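Local coordinates for mitochondrial enolase superfamily member 1 (Homo sapiens, PDB 4A35), which catalyses the magnesium-dependent dehydration of L-fuconate to 2-keto-3-deoxy-L-fuconate, a step in the breakdown of L-fucose, at residues Q316-A320 against K321-F325; K293-V296 against P297-I300; R154-T157 against D158-E162; M146-C150 against I151-Y155; G100-R103 against W104-P107. All blocks are in the same frame, centred on the assembly; numbering follows the deposited sequence.

Contact 1: Q316-A320 against K321-F325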
loop_
_atom_site.group_PDB
_atom_site.type_symbol
_atom_site.label_atom_id
_atom_site.label_comp_id
_atom_site.label_asym_id
_atom_site.label_seq_id
_atom_site.Cartn_x
_atom_site.Cartn_y
_atom_site.Cartn_z
ATOM N N GLN A 316 14.071 5.249 -1.066
ATOM C CA GLN A 316 14.339 5.294 -2.523
ATOM C C GLN A 316 14.194 6.696 -3.064
ATOM O O GLN A 316 14.981 7.072 -3.930
ATOM C CB GLN A 316 13.427 4.323 -3.276
ATOM C CG GLN A 316 13.765 2.834 -2.886
ATOM C CD GLN A 316 12.658 1.994 -3.480
ATOM O OE1 GLN A 316 12.793 1.538 -4.605
ATOM N NE2 GLN A 316 11.519 1.881 -2.766
ATOM N N LEU A 317 13.238 7.499 -2.521
ATOM C CA LEU A 317 13.124 8.923 -2.931
ATOM C C LEU A 317 14.439 9.681 -2.647
ATOM O O LEU A 317 14.892 10.485 -3.465
ATOM C CB LEU A 317 11.963 9.627 -2.171
ATOM C CG LEU A 317 10.545 9.174 -2.616
ATOM C CD1 LEU A 317 9.482 9.675 -1.584
ATOM C CD2 LEU A 317 10.225 9.681 -4.085
ATOM N N LEU A 318 15.070 9.372 -1.506
ATOM C CA LEU A 318 16.350 9.985 -1.107
ATOM C C LEU A 318 17.479 9.399 -2.003
ATOM O O LEU A 318 18.316 10.142 -2.487
ATOM C CB LEU A 318 16.612 9.737 0.381
ATOM C CG LEU A 318 15.658 10.542 1.334
ATOM C CD1 LEU A 318 15.736 10.016 2.748
ATOM C CD2 LEU A 318 15.976 12.048 1.268
ATOM N N GLN A 319 17.497 8.070 -2.188
ATOM C CA GLN A 319 18.518 7.386 -3.031
ATOM C C GLN A 319 18.552 7.929 -4.474
ATOM O O GLN A 319 19.638 8.189 -4.999
ATOM C CB GLN A 319 18.293 5.892 -3.067
ATOM C CG GLN A 319 18.730 5.225 -1.782
ATOM C CD GLN A 319 18.372 3.760 -1.775
ATOM O OE1 GLN A 319 17.259 3.371 -2.122
ATOM N NE2 GLN A 319 19.350 2.914 -1.457
ATOM N N ALA A 320 17.351 8.126 -5.076
ATOM C CA ALA A 320 17.205 8.596 -6.431
ATOM C C ALA A 320 17.307 10.122 -6.540
ATOM O O ALA A 320 17.149 10.627 -7.658
ATOM C CB ALA A 320 15.889 8.109 -7.034
ATOM N N LYS A 321 17.470 10.862 -5.400
ATOM C CA LYS A 321 17.501 12.342 -5.380
ATOM C C LYS A 321 16.228 12.890 -6.074
ATOM O O LYS A 321 16.271 13.787 -6.916
ATOM C CB LYS A 321 18.806 12.900 -6.016
ATOM C CG LYS A 321 20.049 12.348 -5.378
ATOM C CD LYS A 321 21.264 13.106 -5.891
ATOM C CE LYS A 321 22.459 12.721 -5.080
ATOM N NZ LYS A 321 23.669 13.426 -5.567
ATOM N N ALA A 322 15.094 12.300 -5.730
ATOM C CA ALA A 322 13.814 12.540 -6.374
ATOM C C ALA A 322 13.088 13.739 -5.787
ATOM O O ALA A 322 12.050 14.113 -6.317
ATOM C CB ALA A 322 12.930 11.284 -6.232
ATOM N N LEU A 323 13.568 14.311 -4.665
ATOM C CA LEU A 323 12.775 15.385 -4.042
ATOM C C LEU A 323 13.709 16.427 -3.356
ATOM O O LEU A 323 14.782 16.073 -2.855
ATOM C CB LEU A 323 11.732 14.802 -3.043
ATOM C CG LEU A 323 12.213 14.243 -1.659
ATOM C CD1 LEU A 323 11.043 13.579 -0.908
ATOM C CD2 LEU A 323 13.407 13.251 -1.775
ATOM N N GLN A 324 13.289 17.667 -3.337
ATOM C CA GLN A 324 14.046 18.742 -2.667
ATOM C C GLN A 324 13.495 18.971 -1.245
ATOM O O GLN A 324 14.189 19.566 -0.418
ATOM C CB GLN A 324 13.989 20.055 -3.478
ATOM C CG GLN A 324 14.905 20.051 -4.718
ATOM C CD GLN A 324 14.635 18.906 -5.685
ATOM O OE1 GLN A 324 13.548 18.776 -6.267
ATOM N NE2 GLN A 324 15.606 18.001 -5.833
ATOM N N PHE A 325 12.230 18.564 -0.986
ATOM C CA PHE A 325 11.570 18.747 0.325
ATOM C C PHE A 325 10.811 17.484 0.637
ATOM O O PHE A 325 10.030 16.992 -0.204
ATOM C CB PHE A 325 10.588 19.929 0.297
ATOM C CG PHE A 325 11.199 21.214 -0.229
ATOM C CD1 PHE A 325 11.171 21.508 -1.600
ATOM C CD2 PHE A 325 11.720 22.164 0.649
ATOM C CE1 PHE A 325 11.659 22.739 -2.083
ATOM C CE2 PHE A 325 12.223 23.384 0.165
ATOM C CZ PHE A 325 12.196 23.659 -1.199
#

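Contact 2: K293-V296 against P297-I300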
loop_
_atom_site.group_PDB
_atom_site.type_symbol
_atom_site.label_atom_id
_atom_site.label_comp_id
_atom_site.label_asym_id
_atom_site.label_seq_id
_atom_site.Cartn_x
_atom_site.Cartn_y
_atom_site.Cartn_z
ATOM N N LYS A 293 14.438 16.589 -12.118
ATOM C CA LYS A 293 15.527 16.984 -13.021
ATOM C C LYS A 293 15.052 18.021 -14.041
ATOM O O LYS A 293 15.794 18.946 -14.368
ATOM C CB LYS A 293 16.132 15.760 -13.729
ATOM C CG LYS A 293 16.943 14.903 -12.754
ATOM C CD LYS A 293 17.626 13.725 -13.477
ATOM C CE LYS A 293 18.294 12.739 -12.534
ATOM N NZ LYS A 293 17.300 12.104 -11.628
ATOM N N ALA A 294 13.812 17.898 -14.511
ATOM C CA ALA A 294 13.266 18.833 -15.501
ATOM C C ALA A 294 12.936 20.217 -14.930
ATOM O O ALA A 294 13.047 21.192 -15.675
ATOM C CB ALA A 294 12.010 18.247 -16.136
ATOM N N LEU A 295 12.500 20.307 -13.639
ATOM C CA LEU A 295 12.021 21.544 -13.047
ATOM C C LEU A 295 13.045 22.333 -12.189
ATOM O O LEU A 295 12.966 23.552 -12.167
ATOM C CB LEU A 295 10.766 21.313 -12.227
ATOM C CG LEU A 295 9.522 20.807 -12.975
ATOM C CD1 LEU A 295 8.356 20.782 -12.044
ATOM C CD2 LEU A 295 9.174 21.701 -14.181
ATOM N N VAL A 296 14.019 21.660 -11.535
ATOM C CA VAL A 296 15.051 22.343 -10.704
ATOM C C VAL A 296 15.786 23.457 -11.565
ATOM O O VAL A 296 15.961 24.560 -11.024
ATOM C CB VAL A 296 15.969 21.325 -9.952
ATOM C CG1 VAL A 296 17.209 21.988 -9.355
ATOM C CG2 VAL A 296 15.153 20.636 -8.843
ATOM N N PRO A 297 15.980 23.280 -12.909
ATOM C CA PRO A 297 16.506 24.378 -13.762
ATOM C C PRO A 297 15.591 25.628 -13.874
ATOM O O PRO A 297 16.066 26.727 -14.193
ATOM C CB PRO A 297 16.610 23.713 -15.144
ATOM C CG PRO A 297 16.766 22.251 -14.855
ATOM C CD PRO A 297 15.820 22.044 -13.704
ATOM N N LEU A 298 14.277 25.468 -13.630
ATOM C CA LEU A 298 13.319 26.585 -13.596
ATOM C C LEU A 298 13.281 27.194 -12.181
ATOM O O LEU A 298 12.527 28.131 -11.935
ATOM C CB LEU A 298 11.907 26.122 -14.009
ATOM C CG LEU A 298 11.705 25.592 -15.415
ATOM C CD1 LEU A 298 10.291 25.125 -15.594
ATOM C CD2 LEU A 298 12.068 26.664 -16.474
ATOM N N GLY A 299 14.065 26.636 -11.261
ATOM C CA GLY A 299 14.105 27.100 -9.872
ATOM C C GLY A 299 13.002 26.541 -8.980
ATOM O O GLY A 299 12.751 27.077 -7.903
ATOM N N ILE A 300 12.319 25.479 -9.434
ATOM C CA ILE A 300 11.224 24.843 -8.716
ATOM C C ILE A 300 11.675 23.467 -8.163
ATOM O O ILE A 300 12.051 22.585 -8.940
ATOM C CB ILE A 300 9.967 24.690 -9.606
ATOM C CG1 ILE A 300 9.586 26.062 -10.265
ATOM C CG2 ILE A 300 8.781 24.128 -8.765
ATOM C CD1 ILE A 300 8.648 25.895 -11.400
#

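Contact 3: R154-T157 against D158-E162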
loop_
_atom_site.group_PDB
_atom_site.type_symbol
_atom_site.label_atom_id
_atom_site.label_comp_id
_atom_site.label_asym_id
_atom_site.label_seq_id
_atom_site.Cartn_x
_atom_site.Cartn_y
_atom_site.Cartn_z
ATOM N N ARG A 154 14.716 -2.590 9.513
ATOM C CA ARG A 154 14.596 -3.508 8.373
ATOM C C ARG A 154 14.383 -2.731 7.055
ATOM O O ARG A 154 13.600 -1.785 7.009
ATOM C CB ARG A 154 13.497 -4.585 8.583
ATOM C CG ARG A 154 13.464 -5.582 7.418
ATOM C CD ARG A 154 12.723 -6.927 7.768
ATOM N NE ARG A 154 11.290 -6.690 7.982
ATOM C CZ ARG A 154 10.394 -7.644 8.258
ATOM N NH1 ARG A 154 10.788 -8.908 8.444
ATOM N NH2 ARG A 154 9.107 -7.328 8.428
ATOM N N TYR A 155 15.073 -3.160 5.999
ATOM C CA TYR A 155 15.007 -2.607 4.620
ATOM C C TYR A 155 15.655 -1.215 4.474
ATOM O O TYR A 155 15.584 -0.662 3.384
ATOM C CB TYR A 155 13.590 -2.559 4.069
ATOM C CG TYR A 155 12.838 -3.874 4.169
ATOM C CD1 TYR A 155 13.444 -5.084 3.792
ATOM C CD2 TYR A 155 11.537 -3.916 4.663
ATOM C CE1 TYR A 155 12.736 -6.300 3.864
ATOM C CE2 TYR A 155 10.817 -5.117 4.726
ATOM C CZ TYR A 155 11.416 -6.305 4.303
ATOM O OH TYR A 155 10.708 -7.502 4.371
ATOM N N ILE A 156 16.253 -0.650 5.552
ATOM C CA ILE A 156 16.923 0.647 5.413
ATOM C C ILE A 156 18.388 0.612 5.912
ATOM O O ILE A 156 19.090 1.629 5.764
ATOM C CB ILE A 156 16.162 1.854 6.068
ATOM C CG1 ILE A 156 16.163 1.771 7.637
ATOM C CG2 ILE A 156 14.733 2.006 5.483
ATOM C CD1 ILE A 156 15.602 3.040 8.403
ATOM N N THR A 157 18.881 -0.531 6.456
ATOM C CA THR A 157 20.291 -0.593 6.909
ATOM C C THR A 157 21.312 -0.346 5.771
ATOM O O THR A 157 22.448 -0.027 6.061
ATOM C CB THR A 157 20.604 -1.978 7.549
ATOM O OG1 THR A 157 20.412 -2.992 6.549
ATOM C CG2 THR A 157 19.745 -2.255 8.769
ATOM N N ASP A 158 20.898 -0.457 4.491
ATOM C CA ASP A 158 21.758 -0.181 3.335
ATOM C C ASP A 158 22.029 1.341 3.172
ATOM O O ASP A 158 22.947 1.701 2.447
ATOM C CB ASP A 158 21.182 -0.781 2.047
ATOM C CG ASP A 158 19.716 -0.427 1.764
ATOM O OD1 ASP A 158 18.874 -0.496 2.722
ATOM O OD2 ASP A 158 19.403 -0.078 0.598
ATOM N N VAL A 159 21.214 2.221 3.824
ATOM C CA VAL A 159 21.447 3.696 3.792
ATOM C C VAL A 159 21.631 4.256 5.220
ATOM O O VAL A 159 22.237 5.299 5.384
ATOM C CB VAL A 159 20.356 4.503 3.026
ATOM C CG1 VAL A 159 20.194 4.014 1.599
ATOM C CG2 VAL A 159 18.997 4.542 3.768
ATOM N N LEU A 160 21.096 3.574 6.228
ATOM C CA LEU A 160 21.111 4.055 7.630
ATOM C C LEU A 160 21.130 2.868 8.576
ATOM O O LEU A 160 20.090 2.229 8.830
ATOM C CB LEU A 160 19.870 4.957 7.900
ATOM C CG LEU A 160 19.766 5.591 9.312
ATOM C CD1 LEU A 160 20.547 6.956 9.390
ATOM C CD2 LEU A 160 18.273 5.782 9.706
ATOM N N THR A 161 22.339 2.556 9.074
ATOM C CA THR A 161 22.494 1.514 10.090
ATOM C C THR A 161 22.130 2.110 11.458
ATOM O O THR A 161 21.961 3.338 11.593
ATOM C CB THR A 161 23.954 0.993 10.110
ATOM O OG1 THR A 161 24.832 2.062 10.536
ATOM C CG2 THR A 161 24.421 0.424 8.743
ATOM N N GLU A 162 22.012 1.239 12.468
ATOM C CA GLU A 162 21.782 1.673 13.854
ATOM C C GLU A 162 22.924 2.604 14.284
ATOM O O GLU A 162 22.685 3.622 14.916
ATOM C CB GLU A 162 21.702 0.460 14.787
ATOM C CG GLU A 162 20.433 -0.348 14.626
ATOM C CD GLU A 162 20.303 -1.563 15.522
ATOM O OE1 GLU A 162 20.653 -1.452 16.718
ATOM O OE2 GLU A 162 19.844 -2.623 15.034
#

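Contact 4: M146-C150 against I151-Y155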
loop_
_atom_site.group_PDB
_atom_site.type_symbol
_atom_site.label_atom_id
_atom_site.label_comp_id
_atom_site.label_asym_id
_atom_site.label_seq_id
_atom_site.Cartn_x
_atom_site.Cartn_y
_atom_site.Cartn_z
ATOM N N MET A 146 18.468 4.484 23.503
ATOM C CA MET A 146 17.062 4.213 23.813
ATOM C C MET A 146 16.208 4.562 22.603
ATOM O O MET A 146 15.334 3.779 22.227
ATOM C CB MET A 146 16.599 4.992 25.072
ATOM C CG MET A 146 15.079 4.899 25.352
ATOM S SD MET A 146 14.628 3.197 25.729
ATOM C CE MET A 146 12.890 3.297 25.720
ATOM N N LEU A 147 16.432 5.740 22.017
ATOM C CA LEU A 147 15.666 6.154 20.843
ATOM C C LEU A 147 15.850 5.137 19.672
ATOM O O LEU A 147 14.861 4.674 19.107
ATOM C CB LEU A 147 16.079 7.587 20.427
ATOM C CG LEU A 147 15.096 8.224 19.415
ATOM C CD1 LEU A 147 14.911 9.680 19.663
ATOM C CD2 LEU A 147 15.494 7.951 17.957
ATOM N N VAL A 148 17.111 4.747 19.348
ATOM C CA VAL A 148 17.325 3.802 18.234
ATOM C C VAL A 148 16.687 2.422 18.564
ATOM O O VAL A 148 16.194 1.750 17.640
ATOM C CB VAL A 148 18.792 3.669 17.745
ATOM C CG1 VAL A 148 19.321 5.005 17.234
ATOM C CG2 VAL A 148 19.694 3.094 18.825
ATOM N N SER A 149 16.565 2.047 19.872
ATOM C CA SER A 149 15.891 0.804 20.280
ATOM C C SER A 149 14.380 0.840 19.955
ATOM O O SER A 149 13.744 -0.228 19.999
ATOM C CB SER A 149 16.083 0.494 21.768
ATOM O OG SER A 149 15.144 1.152 22.612
ATOM N N CYS A 150 13.790 2.057 19.669
ATOM C CA CYS A 150 12.354 2.155 19.330
ATOM C C CYS A 150 12.125 1.960 17.844
ATOM O O CYS A 150 10.966 1.895 17.414
ATOM C CB CYS A 150 11.761 3.492 19.755
ATOM S SG CYS A 150 11.899 3.857 21.507
ATOM N N ILE A 151 13.220 1.963 17.043
ATOM C CA ILE A 151 13.107 1.969 15.593
ATOM C C ILE A 151 13.434 0.643 14.920
ATOM O O ILE A 151 14.469 0.034 15.191
ATOM C CB ILE A 151 14.038 3.095 15.012
ATOM C CG1 ILE A 151 13.650 4.515 15.533
ATOM C CG2 ILE A 151 14.060 3.032 13.481
ATOM C CD1 ILE A 151 14.830 5.500 15.371
ATOM N N ASP A 152 12.554 0.235 13.984
ATOM C CA ASP A 152 12.806 -0.908 13.121
ATOM C C ASP A 152 13.606 -0.446 11.889
ATOM O O ASP A 152 13.081 0.307 11.090
ATOM C CB ASP A 152 11.464 -1.595 12.710
ATOM C CG ASP A 152 11.632 -3.000 12.129
ATOM O OD1 ASP A 152 12.796 -3.384 11.768
ATOM O OD2 ASP A 152 10.636 -3.719 12.061
ATOM N N PHE A 153 14.853 -0.970 11.704
ATOM C CA PHE A 153 15.748 -0.625 10.604
ATOM C C PHE A 153 15.631 -1.604 9.438
ATOM O O PHE A 153 16.354 -1.438 8.454
ATOM C CB PHE A 153 17.213 -0.544 11.063
ATOM C CG PHE A 153 17.471 0.653 11.951
ATOM C CD1 PHE A 153 17.185 0.603 13.323
ATOM C CD2 PHE A 153 18.003 1.825 11.426
ATOM C CE1 PHE A 153 17.444 1.698 14.144
ATOM C CE2 PHE A 153 18.297 2.918 12.258
ATOM C CZ PHE A 153 17.996 2.859 13.599
ATOM N N ARG A 154 14.716 -2.590 9.513
ATOM C CA ARG A 154 14.596 -3.508 8.373
ATOM C C ARG A 154 14.383 -2.731 7.055
ATOM O O ARG A 154 13.600 -1.785 7.009
ATOM C CB ARG A 154 13.497 -4.585 8.583
ATOM C CG ARG A 154 13.464 -5.582 7.418
ATOM C CD ARG A 154 12.723 -6.927 7.768
ATOM N NE ARG A 154 11.290 -6.690 7.982
ATOM C CZ ARG A 154 10.394 -7.644 8.258
ATOM N NH1 ARG A 154 10.788 -8.908 8.444
ATOM N NH2 ARG A 154 9.107 -7.328 8.428
ATOM N N TYR A 155 15.073 -3.160 5.999
ATOM C CA TYR A 155 15.007 -2.607 4.620
ATOM C C TYR A 155 15.655 -1.215 4.474
ATOM O O TYR A 155 15.584 -0.662 3.384
ATOM C CB TYR A 155 13.590 -2.559 4.069
ATOM C CG TYR A 155 12.838 -3.874 4.169
ATOM C CD1 TYR A 155 13.444 -5.084 3.792
ATOM C CD2 TYR A 155 11.537 -3.916 4.663
ATOM C CE1 TYR A 155 12.736 -6.300 3.864
ATOM C CE2 TYR A 155 10.817 -5.117 4.726
ATOM C CZ TYR A 155 11.416 -6.305 4.303
ATOM O OH TYR A 155 10.708 -7.502 4.371
#

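Contact 5: G100-R103 against W104-P107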
loop_
_atom_site.group_PDB
_atom_site.type_symbol
_atom_site.label_atom_id
_atom_site.label_comp_id
_atom_site.label_asym_id
_atom_site.label_seq_id
_atom_site.Cartn_x
_atom_site.Cartn_y
_atom_site.Cartn_z
ATOM N N GLY A 100 2.549 -12.436 10.989
ATOM C CA GLY A 100 2.666 -13.490 9.973
ATOM C C GLY A 100 1.467 -13.646 9.055
ATOM O O GLY A 100 1.637 -14.042 7.905
ATOM N N GLN A 101 0.249 -13.261 9.526
ATOM C CA GLN A 101 -0.925 -13.298 8.647
ATOM C C GLN A 101 -1.364 -11.884 8.221
ATOM O O GLN A 101 -1.598 -11.673 7.035
ATOM C CB GLN A 101 -2.106 -14.026 9.310
ATOM C CG GLN A 101 -1.797 -15.510 9.549
ATOM C CD GLN A 101 -2.975 -16.321 10.036
ATOM O OE1 GLN A 101 -4.067 -15.821 10.275
ATOM N NE2 GLN A 101 -2.792 -17.621 10.170
ATOM N N LEU A 102 -1.496 -10.916 9.189
ATOM C CA LEU A 102 -1.998 -9.580 8.852
ATOM C C LEU A 102 -1.081 -8.833 7.900
ATOM O O LEU A 102 -1.561 -7.992 7.158
ATOM C CB LEU A 102 -2.231 -8.718 10.122
ATOM C CG LEU A 102 -3.459 -9.049 10.933
ATOM C CD1 LEU A 102 -3.454 -8.283 12.298
ATOM C CD2 LEU A 102 -4.753 -8.741 10.154
ATOM N N ARG A 103 0.223 -9.131 7.884
ATOM C CA ARG A 103 1.109 -8.357 6.991
ATOM C C ARG A 103 0.715 -8.580 5.486
ATOM O O ARG A 103 0.967 -7.714 4.646
ATOM C CB ARG A 103 2.602 -8.739 7.224
ATOM C CG ARG A 103 2.967 -10.133 6.662
ATOM C CD ARG A 103 4.411 -10.558 7.011
ATOM N NE ARG A 103 5.382 -9.479 6.773
ATOM C CZ ARG A 103 5.862 -9.145 5.575
ATOM N NH1 ARG A 103 5.457 -9.795 4.480
ATOM N NH2 ARG A 103 6.752 -8.169 5.460
ATOM N N TRP A 104 0.048 -9.690 5.184
ATOM C CA TRP A 104 -0.357 -9.981 3.800
ATOM C C TRP A 104 -1.317 -8.897 3.282
ATOM O O TRP A 104 -1.327 -8.629 2.080
ATOM C CB TRP A 104 -1.090 -11.339 3.727
ATOM C CG TRP A 104 -1.298 -11.831 2.309
ATOM C CD1 TRP A 104 -2.439 -11.720 1.562
ATOM C CD2 TRP A 104 -0.349 -12.511 1.497
ATOM N NE1 TRP A 104 -2.240 -12.263 0.317
ATOM C CE2 TRP A 104 -0.981 -12.796 0.260
ATOM C CE3 TRP A 104 0.991 -12.919 1.691
ATOM C CZ2 TRP A 104 -0.291 -13.379 -0.812
ATOM C CZ3 TRP A 104 1.652 -13.564 0.656
ATOM C CH2 TRP A 104 0.998 -13.826 -0.568
ATOM N N ILE A 105 -2.112 -8.293 4.187
ATOM C CA ILE A 105 -3.063 -7.280 3.734
ATOM C C ILE A 105 -2.403 -5.874 3.560
ATOM O O ILE A 105 -3.089 -4.939 3.129
ATOM C CB ILE A 105 -4.362 -7.240 4.509
ATOM C CG1 ILE A 105 -4.145 -6.724 5.948
ATOM C CG2 ILE A 105 -5.102 -8.640 4.432
ATOM C CD1 ILE A 105 -5.558 -6.448 6.722
ATOM N N GLY A 106 -1.096 -5.793 3.792
ATOM C CA GLY A 106 -0.284 -4.622 3.478
ATOM C C GLY A 106 0.718 -5.137 2.445
ATOM O O GLY A 106 0.337 -5.407 1.303
ATOM N N PRO A 107 1.982 -5.443 2.846
ATOM C CA PRO A 107 2.574 -5.159 4.159
ATOM C C PRO A 107 2.996 -3.697 4.301
ATOM O O PRO A 107 3.525 -3.080 3.350
ATOM C CB PRO A 107 3.837 -6.057 4.199
ATOM C CG PRO A 107 4.044 -6.560 2.809
ATOM C CD PRO A 107 2.978 -6.011 1.913
#

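Contact 1: Q316-A320 against K321-F325
The last turn of helix 311-319 closes on residues K321 and A322 in a Schellman motif: A322 N donates to L317 O (2.9 Å) in a nearly linear bond, K321 N donates to L318 O (3.1 Å), and K321 itself has a positive phi of 54°. The two bonds differ in approach. A322 N meets its carbonyl almost head-on, whereas K321 N comes in from well above the plane of the L318 carbonyl. That reversal carries the A322 and L323 side chains back against L317 and L318. The A322 methyl sits against one branch of L317, with CB 3.8 Å from L317 CD2. L323 reaches further with a single branch: its CD2 lies 3.9 Å from L317 CB and 4.2 Å from L318 CD2, a position set by chi1 of 74°, which places CG between the backbone N and the carbonyl carbon. L323 also packs on T304 of strand 301-304, and A322 on A289 of helix 285-295. K321 runs out extended from the turn, consistent with its exposed position. Chemically, backbone N-H groups engage two carbonyls at the helix end while methyl groups pack beside them, L323 CD2 coming within 3.6 Å of L317 O itself.

Contact 2: K293-V296 against P297-I300
L295 and L298 meet branch to branch, L295 CD2 lying 3.9 Å from L298 CD1 as the two side chains cross obliquely. Both have CG opposite the carbonyl carbon with chi2 near 180°, and the matching conformations bring one methyl of each together. On another flank, L295 CB faces I300 CB at 4.3 Å. V296 is turned differently: with chi1 at 167°, its CG1 is anti to the backbone N and CG2 lies beside that N, 3.7 Å from I300 O. The P297 ring lies against the preceding turn, its CD 3.2 Å from K293 O, a carbonyl to which proline can offer no N-H. Two i to i+3 bonds follow, L298 N to L295 O (2.7 Å) and G299 N to V296 O (2.8 Å), each donor standing above the carbonyl plane; a weak bond from I300 N to L295 O adds to these. G299 has a phi of 83°, a value that favours glycine, and the chain swings out of the 3-10 turn there. I300 and L295 then both pack on M265 of helix 258-268, and V296 lies on Q324, so this turn takes the chain from helix 285-295 into strand 301-304 of the parallel barrel sheet.

Contact 3: R154-T157 against D158-E162
I156 and L160 form the tight part of this turn. I156 O receives two backbone bonds, from V159 N (2.9 Å) and from L160 N (2.8 Å), the former from above the carbonyl plane and the latter nearly end-on. The side chains follow suit: I156 and L160 lie alongside each other and point the same way. With chi1 at 69°, I156 holds CG1 between its backbone N and carbonyl carbon, and from there CD1 comes to 4.0 Å from L160 CD2. Buried against helix 335-348, I156 touches M345 and L160 touches L344. V159 CG2 comes within 3.5 Å of I156 O, which already accepts the two bonds. The other side is partly exposed and more loosely joined. There T157 CA approaches L160 O at 3.4 Å in a CA-H...O contact, and T161 CG2 lies by T157 O. The polar ends on this side turn to other partners: D158 OD2 forms a salt bridge with K315, and T157 OG1 bonds D257 of the second subunit. T161 then occupies the N-cap of helix 162-171. Its side chain caps a backbone N of the helix, and D164 OD2 bonds T161 N in return, a pairing consistent with a capping box.

Contact 4: M146-C150 against I151-Y155
I151 and V148 close a type I beta turn, I151 N donating to V148 O (3.0 Å) from above the carbonyl plane. S149 OG, just beyond V148, bonds M146 O (2.7 Å); S149 is a known phosphorylation site, unmodified here. The I151 side chain points its two branches at different partners. CG1 opposite the carbonyl carbon (chi1 -60°) carries CD1 to 3.6 Å from L147 CD2, and the two chains cross at an angle. CG2 instead stands 3.7 Å above one face of the F153 ring, toward its rim. Trimming I151 to an alanine removes both branches, which is likely to open a gap beside L147 and L340 of helix 335-348 and to take away the methyl that packs on one face of the F153 ring. D152 comes next, and its OD1 accepts from R154 N (3.1 Å), out of the carboxylate plane, while OD2 is held in a salt bridge to R94. F153 turns its ring back to the first segment, where V148 O lies at the edge, in the ring plane, 3.7 Å from CE1. Beyond it the chain runs on to Y155, whose OH bonds Q254 O of the second subunit. The sequence of motifs is thus a type I turn following helical residues, then an Asx turn at D152, along a buried connection packed among helices 89-97, 162-171 and 335-348.

Contact 5: G100-R103 against W104-P107
The R103 guanidinium has P107 over one face, with P107 CB 3.7 Å above the plane and displaced toward the rim. The nearest nitrogen to that CB is R103 NH2, at 3.8 Å. Around the group, NE bonds S98 OG, and NH1 bonds both Q254 OE1 and H30 NE2 of the second subunit. The chain reaches this place by bending: chi1 of 73° holds CG between the backbone N and the carbonyl carbon, and the kink at chi3 folds the group across the proline. The cis peptide joining G106 to P107 brings the ring near the R103 carbonyl too, P107 CB lying 3.3 Å from R103 O. Three successive i to i+3 bonds form the 3-10 turn, W104 N to Q101 O, I105 N to L102 O (3.0 Å) and G106 N to R103 O (2.9 Å). On the apolar flank, L102 CD2 meets I105 CD1 at 4.2 Å. A leucine in place of R103 would probably cost H30 and Q254 of the second subunit, and S98, the hydrogen bonds described. Chemically, then, the turn presents a cationic group, covered on one face by the proline ring and hydrogen-bonded through its nitrogens, to the subunit interface, where Q101 also bonds D32 and K61 of the second subunit.

Along the chain the order is contact 5, 4, 3, 2, 1. Contacts 3 and 4 share R154 and Y155, their centres about 10 Å apart, and together span the connection from helix 144-148 to helix 162-171. Contact 5, in the N-terminal domain, comes close to them where the guanidinium groups of R103 and R154 approach as like charges, with no bond between them. Contacts 1 and 2, about 14 Å apart between centres, end successive helices, 311-319 and 285-295, of the C-terminal barrel and lead into adjacent parallel strands; Q324 touches V296. Q319 links contact 1 to contact 3 by packing on V159. Contacts 1, 3, 4 and 5 lie at the subunit interface, contact 2 away from it.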